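PDB 4Z0V: 2',5'-phosphodiesterase 12, which belongs to the endonuclease/exonuclease/phosphatase family, joining a DNase I-like fold built on two mixed beta sheets to an N-terminal domain of the E-set clan. Local coordinates for residues T107-H112 / V424-D429; Y380-G385 / S428-L433. One frame throughout, in Å; residues are numbered along the deposited sequence.

Contact 1: T107-H112 / V424-D429; sequences TCTFDH and VSHPSD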
# COMPACT_ATOMS: atom_id res chain seq x y z
N THR A 107 -2.12 21.28 -7.47
CA THR A 107 -2.19 20.82 -6.07
C THR A 107 -2.52 19.35 -6.01
O THR A 107 -3.17 18.85 -6.92
CB THR A 107 -3.27 21.58 -5.26
OG1 THR A 107 -4.57 21.20 -5.73
CG2 THR A 107 -3.11 23.09 -5.26
N CYS A 108 -2.11 18.67 -4.94
CA CYS A 108 -2.50 17.27 -4.69
C CYS A 108 -3.00 17.24 -3.29
O CYS A 108 -2.46 17.97 -2.47
CB CYS A 108 -1.36 16.29 -4.90
SG CYS A 108 -0.87 16.09 -6.63
N THR A 109 -3.94 16.33 -2.99
CA THR A 109 -4.52 16.23 -1.64
C THR A 109 -3.47 15.88 -0.59
O THR A 109 -3.64 16.22 0.58
CB THR A 109 -5.63 15.19 -1.63
OG1 THR A 109 -5.03 13.91 -1.86
CG2 THR A 109 -6.72 15.49 -2.66
N PHE A 110 -2.40 15.17 -0.99
CA PHE A 110 -1.38 14.78 -0.03
C PHE A 110 -0.36 15.90 0.25
O PHE A 110 0.49 15.71 1.12
CB PHE A 110 -0.68 13.50 -0.53
CG PHE A 110 -0.21 13.54 -1.97
CD1 PHE A 110 0.92 14.26 -2.33
CD2 PHE A 110 -0.91 12.85 -2.97
CE1 PHE A 110 1.38 14.25 -3.66
CE2 PHE A 110 -0.45 12.85 -4.29
CZ PHE A 110 0.68 13.54 -4.62
N ASP A 111 -0.39 17.05 -0.50
CA ASP A 111 0.59 18.14 -0.26
C ASP A 111 0.55 18.65 1.20
O ASP A 111 1.59 18.74 1.83
CB ASP A 111 0.39 19.31 -1.21
CG ASP A 111 0.64 19.01 -2.67
OD1 ASP A 111 1.33 18.01 -2.96
OD2 ASP A 111 0.14 19.77 -3.52
N HIS A 112 -0.65 18.93 1.72
CA HIS A 112 -0.80 19.39 3.10
C HIS A 112 -0.44 18.26 4.08
O HIS A 112 0.14 18.51 5.11
CB HIS A 112 -2.24 19.87 3.35
CG HIS A 112 -2.43 20.35 4.75
ND1 HIS A 112 -1.87 21.54 5.19
CD2 HIS A 112 -3.07 19.75 5.79
CE1 HIS A 112 -2.21 21.65 6.47
NE2 HIS A 112 -2.92 20.59 6.88
N VAL A 424 -7.67 14.67 -10.73
CA VAL A 424 -6.38 15.18 -11.16
C VAL A 424 -5.45 15.43 -9.93
O VAL A 424 -4.24 15.50 -10.11
CB VAL A 424 -6.55 16.50 -11.98
CG1 VAL A 424 -7.30 16.23 -13.28
CG2 VAL A 424 -7.27 17.58 -11.16
N SER A 425 -6.01 15.53 -8.70
CA SER A 425 -5.24 15.84 -7.51
C SER A 425 -5.14 14.66 -6.53
O SER A 425 -4.52 14.79 -5.49
CB SER A 425 -5.87 17.04 -6.80
OG SER A 425 -5.86 18.16 -7.67
N HIS A 426 -5.77 13.52 -6.86
CA HIS A 426 -5.83 12.37 -5.95
C HIS A 426 -5.86 11.08 -6.77
O HIS A 426 -6.79 10.86 -7.55
CB HIS A 426 -7.08 12.51 -5.08
CG HIS A 426 -7.08 11.55 -3.94
ND1 HIS A 426 -6.53 11.89 -2.73
CD2 HIS A 426 -7.48 10.26 -3.90
CE1 HIS A 426 -6.65 10.81 -1.97
NE2 HIS A 426 -7.23 9.81 -2.63
N PRO A 427 -4.82 10.22 -6.62
CA PRO A 427 -4.67 9.08 -7.55
C PRO A 427 -5.42 7.79 -7.24
O PRO A 427 -5.11 6.76 -7.84
CB PRO A 427 -3.16 8.83 -7.50
CG PRO A 427 -2.81 9.14 -6.03
CD PRO A 427 -3.61 10.39 -5.77
N SER A 428 -6.38 7.80 -6.32
CA SER A 428 -7.10 6.55 -6.02
C SER A 428 -8.55 6.91 -5.68
O SER A 428 -8.84 8.08 -5.49
CB SER A 428 -6.43 5.82 -4.86
OG SER A 428 -7.23 4.72 -4.46
N ASP A 429 -9.45 5.92 -5.60
CA ASP A 429 -10.80 6.20 -5.11
C ASP A 429 -10.80 6.08 -3.57
O ASP A 429 -11.78 6.42 -2.93
CB ASP A 429 -11.86 5.29 -5.76
CG ASP A 429 -11.64 3.80 -5.70
OD1 ASP A 429 -10.49 3.37 -5.48
OD2 ASP A 429 -12.58 3.06 -6.03
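Thr-109 meets Ser-425 and His-426 where residues around the short helix 110-113 rest against the loop leading into strand 433-439 of the DNase I-like fold. Two bonds grip the threonine. Its OG1 lies 2.7 Å from ND1 of His-426, at the ring edge near its plane, and either atom could be the donor; the side chains cross at about a right angle. A chi1 of 67° tucks OG1 between the backbone N and the carbonyl carbon of Thr-109, facing the imidazole. The backbone N of Thr-109 donates to O of Ser-425 over 3.0 Å, and CA of Cys-108 approaches that same O at 3.3 Å. OG of Ser-425 donates to O of Thr-107 from above the carbonyl plane, less certainly, since both residues have two modelled conformers.

Further out, NE2 of His-426 is hydrogen-bonded to O of His-430, so both ring nitrogens are engaged, fixing its rotation. N of Cys-108 meets OD2 of Asp-111 from above the carboxylate plane, and N of Asp-111 bonds O of Cys-108, linking the two both ways. Pro-427, packed on Tyr-131 and helix 159-172, sets its CD 4.3 Å from CE2 at the edge of the Phe-110 ring.

Contact 2: Y380-G385 / S428-L433; sequences YTNYVG and SDHIAL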
# COMPACT_ATOMS: atom_id res chain seq x y z
N TYR A 380 -14.94 9.13 5.99
CA TYR A 380 -14.79 8.18 4.87
C TYR A 380 -13.31 8.00 4.51
O TYR A 380 -12.50 8.89 4.77
CB TYR A 380 -15.59 8.62 3.60
CG TYR A 380 -15.32 10.07 3.22
CD1 TYR A 380 -14.16 10.42 2.53
CD2 TYR A 380 -16.24 11.07 3.51
CE1 TYR A 380 -13.89 11.75 2.21
CE2 TYR A 380 -15.99 12.40 3.18
CZ TYR A 380 -14.80 12.74 2.55
OH TYR A 380 -14.53 14.05 2.23
N THR A 381 -12.99 6.86 3.92
CA THR A 381 -11.66 6.56 3.38
C THR A 381 -11.83 6.21 1.90
O THR A 381 -10.85 5.95 1.20
CB THR A 381 -10.96 5.42 4.17
OG1 THR A 381 -11.71 4.23 4.01
CG2 THR A 381 -10.83 5.73 5.66
N ASN A 382 -13.07 6.15 1.44
CA ASN A 382 -13.43 5.86 0.06
C ASN A 382 -14.50 6.86 -0.34
O ASN A 382 -15.48 6.98 0.39
CB ASN A 382 -13.89 4.42 -0.07
CG ASN A 382 -14.44 4.05 -1.44
OD1 ASN A 382 -15.59 3.70 -1.57
ND2 ASN A 382 -13.61 4.01 -2.47
N TYR A 383 -14.30 7.64 -1.42
CA TYR A 383 -15.30 8.67 -1.76
C TYR A 383 -15.49 8.74 -3.27
O TYR A 383 -14.63 9.27 -3.99
CB TYR A 383 -14.86 10.03 -1.19
CG TYR A 383 -15.95 11.07 -1.22
CD1 TYR A 383 -16.21 11.81 -2.37
CD2 TYR A 383 -16.78 11.27 -0.11
CE1 TYR A 383 -17.22 12.77 -2.40
CE2 TYR A 383 -17.80 12.21 -0.14
CZ TYR A 383 -18.02 12.95 -1.29
OH TYR A 383 -19.05 13.85 -1.37
N VAL A 384 -16.58 8.16 -3.76
CA VAL A 384 -16.83 8.08 -5.21
C VAL A 384 -18.23 8.61 -5.52
O VAL A 384 -18.98 8.94 -4.60
CB VAL A 384 -16.62 6.63 -5.74
CG1 VAL A 384 -15.16 6.24 -5.65
CG2 VAL A 384 -17.50 5.62 -4.99
N GLY A 385 -18.56 8.72 -6.79
CA GLY A 385 -19.91 9.11 -7.18
C GLY A 385 -20.84 7.99 -6.74
O GLY A 385 -20.61 6.83 -7.09
N SER A 428 -6.38 7.80 -6.32
CA SER A 428 -7.10 6.55 -6.02
C SER A 428 -8.55 6.91 -5.68
O SER A 428 -8.84 8.08 -5.49
CB SER A 428 -6.43 5.82 -4.86
OG SER A 428 -7.23 4.72 -4.46
N ASP A 429 -9.45 5.92 -5.60
CA ASP A 429 -10.80 6.20 -5.11
C ASP A 429 -10.80 6.08 -3.57
O ASP A 429 -11.78 6.42 -2.93
CB ASP A 429 -11.86 5.29 -5.76
CG ASP A 429 -11.64 3.80 -5.70
OD1 ASP A 429 -10.49 3.37 -5.48
OD2 ASP A 429 -12.58 3.06 -6.03
N HIS A 430 -9.67 5.62 -2.99
CA HIS A 430 -9.48 5.56 -1.54
C HIS A 430 -8.50 6.63 -1.10
O HIS A 430 -7.77 7.18 -1.92
CB HIS A 430 -8.96 4.18 -1.11
CG HIS A 430 -9.96 3.08 -1.20
ND1 HIS A 430 -10.47 2.46 -0.06
CD2 HIS A 430 -10.46 2.46 -2.29
CE1 HIS A 430 -11.30 1.52 -0.50
NE2 HIS A 430 -11.32 1.47 -1.84
N ILE A 431 -8.45 6.90 0.20
CA ILE A 431 -7.54 7.86 0.81
C ILE A 431 -6.57 7.09 1.69
O ILE A 431 -7.01 6.27 2.50
CB ILE A 431 -8.35 8.90 1.60
CG1 ILE A 431 -9.36 9.63 0.68
CG2 ILE A 431 -7.43 9.87 2.33
CD1 ILE A 431 -10.40 10.51 1.46
N ALA A 432 -5.27 7.35 1.55
CA ALA A 432 -4.26 6.69 2.36
C ALA A 432 -4.42 7.01 3.82
O ALA A 432 -4.71 8.17 4.19
CB ALA A 432 -2.85 7.14 1.92
N LEU A 433 -4.29 5.97 4.65
CA LEU A 433 -4.24 6.17 6.11
C LEU A 433 -2.81 6.23 6.52
O LEU A 433 -2.03 5.40 6.07
CB LEU A 433 -4.94 5.05 6.87
CG LEU A 433 -6.41 4.88 6.67
CD1 LEU A 433 -6.88 3.73 7.51
CD2 LEU A 433 -7.18 6.16 7.03
O HOH W 1 -15.03 2.96 -4.84
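Asn-382 and His-430 form a single antiparallel beta bridge, a non-hydrogen-bonded pair, in the DNase I-like fold; on its other side Asn-382 joins Thr-381 in a classic beta bulge facing Gly-389 of strand 387-397. Flanking backbone bonds close the bridge: N of Ile-431 donates to O of Thr-381 at 2.8 Å, and N of Tyr-383 reaches O of Asp-429 at 3.2 Å.

The asparagine side chain runs across the histidine. Its CB sits over the imidazole face, 4.0 Å from the ring centroid of His-430 and 17° off the normal, a CH-pi contact. With chi1 at 173°, CG swings away from the backbone N and carries the amide over the ring's rim, the two planes 37° apart. At the tip, ND2 of Asn-382 hovers 3.4 Å above the ring plane of His-430. The same ND2 gives a weak bond to O of Asp-429 at 3.1 Å and another to a water. That water donates to OD2 of Asp-429, which also bonds OH of Tyr-149, so the amide and the carboxylate are bridged. The side chain of Asp-429 lies about 4 Å from the magnesium ion.

A second shell steadies the histidine: OD2 of Asp-392 bonds both ND1 of His-430 and OG1 of Thr-381. OG of Ser-428 accepts from N of His-430 in an ST turn. On the apolar flank, Ile-431 brings CD1 to the edge of the Tyr-380 ring, 3.8 Å from CE1.

The two contacts share a partner, the run of residues 424-433, which follows helix 412-416 and runs into the first residue of strand 433-439, part of the six-stranded sheet; Ser-428 and Asp-429 belong to both. Along the chain, 107-112 comes first, then 380-385, then this common partner. Their centres are 11 Å apart, and they touch directly where NE2 of His-426 packs 3.9 Å from CG1 of Ile-431. Contact 1 ties the loop to the region of helix 110-113, whereas contact 2 ties it to strand 382-384 of the seven-stranded sheet. The loop is thus held from two directions, with the magnesium ion close to contact 2 and about 12 Å from the His-426 side chain of contact 1.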